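Local coordinates for protein citryl-spermidine/3,4-dihydroxybenzoyl-citryl-spermidine:spermidine ligase (PDB 3TO3) that catalyses the ATP-dependent condensation of spermidine with citryl-spermidine intermediates in the biosynthesis of petrobactin, a siderophore of Bacillus anthracis, at residues Val385-Leu390 against Lys420-Val425; Met443-Lys448 against Val453-Lys458. One frame throughout, in Å; residues are numbered along the deposited sequence.

Interaction 1: residues Val385-Leu390 against Lys420-Val425. With ATP (adenosine-5'-triphosphate), chain E.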
loop_
_atom_site.group_PDB
_atom_site.type_symbol
_atom_site.label_atom_id
_atom_site.label_comp_id
_atom_site.label_asym_id
_atom_site.label_seq_id
_atom_site.Cartn_x
_atom_site.Cartn_y
_atom_site.Cartn_z
ATOM N N VAL B 385 33.504 11.190 7.133
ATOM C CA VAL B 385 32.931 10.004 6.534
ATOM C C VAL B 385 31.848 9.482 7.479
ATOM O O VAL B 385 32.028 9.482 8.686
ATOM C CB VAL B 385 34.059 8.916 6.269
ATOM C CG1 VAL B 385 34.847 8.644 7.517
ATOM C CG2 VAL B 385 33.468 7.629 5.788
ATOM N N PRO B 386 30.723 9.014 6.929
ATOM C CA PRO B 386 29.719 8.355 7.773
ATOM C C PRO B 386 30.308 7.147 8.468
ATOM O O PRO B 386 31.072 6.396 7.862
ATOM C CB PRO B 386 28.643 7.905 6.784
ATOM C CG PRO B 386 29.174 8.194 5.413
ATOM C CD PRO B 386 30.264 9.204 5.544
ATOM N N PHE B 387 29.945 6.936 9.722
ATOM C CA PHE B 387 30.657 5.955 10.514
ATOM C C PHE B 387 30.516 4.528 9.973
ATOM O O PHE B 387 31.486 3.789 9.957
ATOM C CB PHE B 387 30.298 6.071 11.986
ATOM C CG PHE B 387 31.242 5.356 12.905
ATOM C CD1 PHE B 387 32.334 6.008 13.428
ATOM C CD2 PHE B 387 31.040 4.027 13.235
ATOM C CE1 PHE B 387 33.196 5.356 14.296
ATOM C CE2 PHE B 387 31.899 3.380 14.082
ATOM C CZ PHE B 387 32.978 4.050 14.624
ATOM N N ASN B 388 29.339 4.150 9.488
ATOM C CA ASN B 388 29.223 2.853 8.825
ATOM C C ASN B 388 30.048 2.743 7.517
ATOM O O ASN B 388 30.290 1.660 7.008
ATOM C CB ASN B 388 27.760 2.469 8.584
ATOM C CG ASN B 388 27.054 3.414 7.620
ATOM O OD1 ASN B 388 27.221 4.637 7.682
ATOM N ND2 ASN B 388 26.242 2.847 6.734
ATOM N N GLY B 389 30.492 3.861 6.976
ATOM C CA GLY B 389 31.443 3.790 5.889
ATOM C C GLY B 389 32.723 3.051 6.259
ATOM O O GLY B 389 33.324 2.376 5.430
ATOM N N LEU B 390 33.138 3.158 7.513
ATOM C CA LEU B 390 34.389 2.548 7.946
ATOM C C LEU B 390 34.459 1.026 7.709
ATOM O O LEU B 390 35.538 0.466 7.557
ATOM C CB LEU B 390 34.664 2.891 9.396
ATOM C CG LEU B 390 34.689 4.403 9.703
ATOM C CD1 LEU B 390 34.809 4.634 11.173
ATOM C CD2 LEU B 390 35.756 5.180 8.962
ATOM N N LYS B 420 39.254 8.614 19.668
ATOM C CA LYS B 420 38.505 9.782 19.207
ATOM C C LYS B 420 37.024 9.584 18.944
ATOM O O LYS B 420 36.292 10.552 18.802
ATOM C CB LYS B 420 39.155 10.317 17.934
ATOM C CG LYS B 420 40.291 11.294 18.164
ATOM C CD LYS B 420 41.468 10.695 18.904
ATOM C CE LYS B 420 42.441 11.800 19.361
ATOM N NZ LYS B 420 43.293 11.344 20.506
ATOM N N ALA B 421 36.561 8.344 18.909
ATOM C CA ALA B 421 35.200 8.065 18.468
ATOM C C ALA B 421 34.405 7.343 19.517
ATOM O O ALA B 421 33.269 7.711 19.804
ATOM C CB ALA B 421 35.159 7.296 17.168
ATOM N N ILE B 422 34.905 6.191 19.924
ATOM C CA ILE B 422 34.162 5.333 20.827
ATOM C C ILE B 422 34.217 5.827 22.282
ATOM O O ILE B 422 33.222 5.789 23.015
ATOM C CB ILE B 422 34.643 3.863 20.712
ATOM C CG1 ILE B 422 33.997 3.200 19.499
ATOM C CG2 ILE B 422 34.304 3.059 21.980
ATOM C CD1 ILE B 422 34.654 3.517 18.186
ATOM N N ILE B 423 35.384 6.288 22.702
ATOM C CA ILE B 423 35.548 6.725 24.080
ATOM C C ILE B 423 34.580 7.850 24.512
ATOM O O ILE B 423 34.026 7.784 25.602
ATOM C CB ILE B 423 37.018 7.070 24.371
ATOM C CG1 ILE B 423 37.887 5.831 24.128
ATOM C CG2 ILE B 423 37.209 7.634 25.807
ATOM C CD1 ILE B 423 37.484 4.632 24.948
ATOM N N PRO B 424 34.371 8.875 23.661
ATOM C CA PRO B 424 33.526 9.986 24.115
ATOM C C PRO B 424 32.074 9.571 24.264
ATOM O O PRO B 424 31.394 10.096 25.127
ATOM C CB PRO B 424 33.668 11.034 23.008
ATOM C CG PRO B 424 34.928 10.651 22.285
ATOM C CD PRO B 424 34.956 9.150 22.338
ATOM N N VAL B 425 31.601 8.651 23.435
ATOM C CA VAL B 425 30.263 8.137 23.625
ATOM C C VAL B 425 30.154 7.451 24.983
ATOM O O VAL B 425 29.193 7.677 25.713
ATOM C CB VAL B 425 29.860 7.126 22.526
ATOM C CG1 VAL B 425 28.471 6.612 22.799
ATOM C CG2 VAL B 425 29.937 7.760 21.126
HETATM P PB ATP E . 16.979 8.838 10.194
HETATM O O1B ATP E . 16.077 9.433 9.142
HETATM O O2B ATP E . 16.234 8.738 11.499
HETATM O O3B ATP E . 18.270 9.724 10.343
HETATM P PA ATP E . 16.486 6.247 9.535
HETATM O O1A ATP E . 15.130 6.809 9.156
HETATM O O2A ATP E . 16.433 5.375 10.785
HETATM O O3A ATP E . 17.481 7.417 9.777
HETATM O "O5'" ATP E . 16.987 5.392 8.316
HETATM C "C5'" ATP E . 18.333 5.262 8.047
HETATM C "C4'" ATP E . 18.716 4.188 7.195
HETATM O "O4'" ATP E . 20.141 3.892 7.383
HETATM C "C3'" ATP E . 17.989 2.950 7.557
HETATM O "O3'" ATP E . 17.261 2.500 6.480
HETATM C "C2'" ATP E . 19.041 1.987 7.928
HETATM O "O2'" ATP E . 18.714 0.725 7.523
HETATM C "C1'" ATP E . 20.225 2.512 7.191
HETATM N N9 ATP E . 21.498 1.980 7.596
HETATM C C8 ATP E . 22.404 1.467 6.745
HETATM N N7 ATP E . 23.465 1.073 7.462
HETATM C C5 ATP E . 23.246 1.338 8.769
HETATM C C6 ATP E . 24.008 1.142 9.930
HETATM N N6 ATP E . 25.307 0.536 9.831
HETATM N N1 ATP E . 23.499 1.526 11.124
HETATM C C2 ATP E . 22.276 2.091 11.197
HETATM N N3 ATP E . 21.517 2.291 10.096
HETATM C C4 ATP E . 21.974 1.926 8.869
#

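Interaction 2: residues Met443-Lys448 against Val453-Lys458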
loop_
_atom_site.group_PDB
_atom_site.type_symbol
_atom_site.label_atom_id
_atom_site.label_comp_id
_atom_site.label_asym_id
_atom_site.label_seq_id
_atom_site.Cartn_x
_atom_site.Cartn_y
_atom_site.Cartn_z
HETATM N N MSE B 443 26.602 8.564 13.525
HETATM C CA MSE B 443 27.948 8.955 13.865
HETATM C C MSE B 443 28.703 9.307 12.603
HETATM O O MSE B 443 28.584 8.641 11.577
HETATM C CB MSE B 443 28.660 7.819 14.601
HETATM C CG MSE B 443 28.112 7.528 15.985
HETATM SE SE MSE B 443 28.902 5.920 16.854
HETATM C CE MSE B 443 30.739 6.510 17.093
ATOM N N ILE B 444 29.492 10.358 12.699
ATOM C CA ILE B 444 30.302 10.824 11.595
ATOM C C ILE B 444 31.741 10.947 12.039
ATOM O O ILE B 444 32.031 11.679 12.979
ATOM C CB ILE B 444 29.779 12.179 11.093
ATOM C CG1 ILE B 444 28.324 12.009 10.648
ATOM C CG2 ILE B 444 30.658 12.689 9.958
ATOM C CD1 ILE B 444 27.690 13.249 10.107
ATOM N N LEU B 445 32.655 10.227 11.390
ATOM C CA LEU B 445 34.075 10.404 11.725
ATOM C C LEU B 445 34.640 11.601 11.005
ATOM O O LEU B 445 34.522 11.700 9.787
ATOM C CB LEU B 445 34.916 9.175 11.389
ATOM C CG LEU B 445 36.416 9.306 11.684
ATOM C CD1 LEU B 445 36.671 9.310 13.186
ATOM C CD2 LEU B 445 37.172 8.147 11.028
ATOM N N VAL B 446 35.218 12.529 11.760
ATOM C CA VAL B 446 35.986 13.607 11.163
ATOM C C VAL B 446 37.459 13.201 11.149
ATOM O O VAL B 446 37.994 12.720 12.151
ATOM C CB VAL B 446 35.825 14.897 11.942
ATOM C CG1 VAL B 446 36.649 16.020 11.291
ATOM C CG2 VAL B 446 34.368 15.267 11.994
ATOM N N HIS B 447 38.107 13.357 10.003
ATOM C CA HIS B 447 39.449 12.819 9.843
ATOM C C HIS B 447 40.314 13.779 9.044
ATOM O O HIS B 447 39.810 14.697 8.379
ATOM C CB HIS B 447 39.387 11.462 9.133
ATOM C CG HIS B 447 38.951 11.558 7.702
ATOM N ND1 HIS B 447 39.816 11.908 6.685
ATOM C CD2 HIS B 447 37.742 11.368 7.118
ATOM C CE1 HIS B 447 39.157 11.932 5.537
ATOM N NE2 HIS B 447 37.896 11.616 5.774
ATOM N N LYS B 448 41.626 13.590 9.109
ATOM C CA LYS B 448 42.516 14.397 8.275
ATOM C C LYS B 448 43.292 13.425 7.397
ATOM O O LYS B 448 44.184 12.692 7.872
ATOM C CB LYS B 448 43.446 15.209 9.180
ATOM C CG LYS B 448 44.210 16.301 8.501
ATOM C CD LYS B 448 44.777 17.251 9.545
ATOM C CE LYS B 448 43.717 17.613 10.599
ATOM N NZ LYS B 448 43.681 19.089 10.898
ATOM N N VAL B 453 40.317 12.229 13.807
ATOM C CA VAL B 453 40.433 13.466 14.568
ATOM C C VAL B 453 39.419 13.554 15.714
ATOM O O VAL B 453 39.792 13.743 16.876
ATOM C CB VAL B 453 40.379 14.718 13.659
ATOM C CG1 VAL B 453 40.491 15.991 14.489
ATOM C CG2 VAL B 453 41.515 14.665 12.636
ATOM N N ARG B 454 38.133 13.510 15.362
ATOM C CA ARG B 454 37.054 13.720 16.307
ATOM C C ARG B 454 35.751 13.111 15.757
ATOM O O ARG B 454 35.687 12.719 14.581
ATOM C CB ARG B 454 36.917 15.226 16.616
ATOM C CG ARG B 454 36.499 16.063 15.407
ATOM C CD ARG B 454 37.098 17.441 15.447
ATOM N NE ARG B 454 36.307 18.381 16.235
ATOM C CZ ARG B 454 35.898 19.567 15.799
ATOM N NH1 ARG B 454 36.184 19.969 14.564
ATOM N NH2 ARG B 454 35.194 20.344 16.598
ATOM N N ILE B 455 34.743 12.984 16.624
ATOM C CA ILE B 455 33.451 12.413 16.257
ATOM C C ILE B 455 32.295 13.443 16.228
ATOM O O ILE B 455 32.251 14.387 17.024
ATOM C CB ILE B 455 33.091 11.250 17.200
ATOM C CG1 ILE B 455 32.144 10.294 16.499
ATOM C CG2 ILE B 455 32.521 11.750 18.510
ATOM C CD1 ILE B 455 32.740 9.766 15.192
ATOM N N ALA B 456 31.365 13.272 15.300
ATOM C CA ALA B 456 30.196 14.146 15.240
ATOM C C ALA B 456 28.990 13.258 15.374
ATOM O O ALA B 456 28.957 12.186 14.787
ATOM C CB ALA B 456 30.141 14.889 13.937
ATOM N N LEU B 457 28.014 13.679 16.171
ATOM C CA LEU B 457 26.863 12.829 16.478
ATOM C C LEU B 457 25.606 13.517 16.019
ATOM O O LEU B 457 25.530 14.751 16.002
ATOM C CB LEU B 457 26.797 12.523 17.972
ATOM C CG LEU B 457 28.084 11.917 18.536
ATOM C CD1 LEU B 457 28.234 12.262 19.994
ATOM C CD2 LEU B 457 28.095 10.414 18.315
ATOM N N LYS B 458 24.633 12.730 15.598
ATOM C CA LYS B 458 23.373 13.286 15.115
ATOM C C LYS B 458 22.228 12.347 15.466
ATOM O O LYS B 458 22.472 11.262 16.006
ATOM C CB LYS B 458 23.420 13.544 13.604
ATOM C CG LYS B 458 23.795 12.326 12.724
ATOM C CD LYS B 458 23.758 12.772 11.244
ATOM C CE LYS B 458 23.909 11.596 10.244
ATOM N NZ LYS B 458 22.717 10.677 10.261
#

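Interaction 1: residues Val385-Leu390 against Lys420-Val425
Phe387 carries the whole contact with the helix, pushing the far end of its ring against Ala421 and Ile422. Along 385-390, the chain first runs in strand 383-386, where Val385 packs on Leu445 of the neighbouring strand. After Val385 and Pro386 the backbone takes helical angles and turns: the carbonyl O of Pro386 accepts a hydrogen bond from the N of Gly389 at 2.7 Å. Phe387 sits at this bend. With CG anti to the backbone N (chi1 -165°), its ring reaches out to helix 410-432, and Phe387 CE1 comes to 4.0 Å from Ala421 CB. At the neighbouring ring atom, Phe387 CZ lies 4.0 Å from Ile422 CD1. Both partners approach the ring obliquely, and the Ile422 side chain crosses that of Phe387 at about a right angle. Ile422 makes its contact by the tip of its longer branch, while Leu512, Phe513 and Val517 of helix 502-528 also pack on it. Asn388 faces the nucleotide instead: its CB lies 3.4 Å from N6 of ATP and its ND2 3.4 Å from N7. A hydrogen bond from ND2 to OE1 of Gln282 fixes the turn of the amide beside the adenine. Gly389 carries the chain on to Leu390, whose N bonds to the O of Phe387 and whose CD1 rests 3.5 Å above one face of that ring, toward its rim. A strand end that coils past the adenine, with the buried Phe387 packed against helix 410-432, forms part of the ATP pocket of this IucA/IucC-family synthetase.

Interaction 2: residues Met443-Lys448 against Val453-Lys458
Ile444 and Ala456 form a hydrogen-bonded antiparallel pair, gripping each other through both backbone amides. The N of Ile444 donates to the O of Ala456 at 2.8 Å, and the N of Ala456 to the O of Ile444 at 2.9 Å. Further along, the N of Val446 meets the O of Arg454 at 2.9 Å. The O of Val446 accepts from the N of Val453 at 2.9 Å and, weakly, from the N of Arg454 at 3.3 Å, so two residues face one. Apolar contacts follow the two faces. On one, the side chains of selenomethionine Met443 and Leu457 lie side by side (CG to CD2 3.7 Å), and the bend at chi3 (66°) of Met443 swings CE toward CG1 of Ile455. On the other, CB of Ala456 meets CB of Ile444, and the aliphatic part of Arg454 runs alongside Val446, CG to CB 3.7 Å. Among the polar ends, the NE of Arg454 bonds to the O of Arg343. The Lys458 chain crosses CD1 of Ile444 and bonds through NZ to the O of Gln441, a magnesium-site residue. This is a beta hairpin with a classic bulge, its open end leading to the ATP and magnesium site.

The touching residues of interaction 1 are all buried; interaction 2 is mostly so, with Lys448, Val453 and Arg454 partly exposed near the turn. Strand 443-448 lies between strands 383-386 and 451-457, and strand 451-457 pairs in parallel with strand 345-355. The N of Phe387 is probably hydrogen-bonded to the O of Met443, and the N of Leu445 to the O of Val385. Interaction 2 is joined by backbone hydrogen bonds and by side-chain packing on both faces. Interaction 1 is far smaller and apolar: Phe387, just after strand 383-386, packs on helix 410-432. Asn388 borders the adenine, whereas the side chain of Lys458 lies about 5 Å from both the ATP and the magnesium ion.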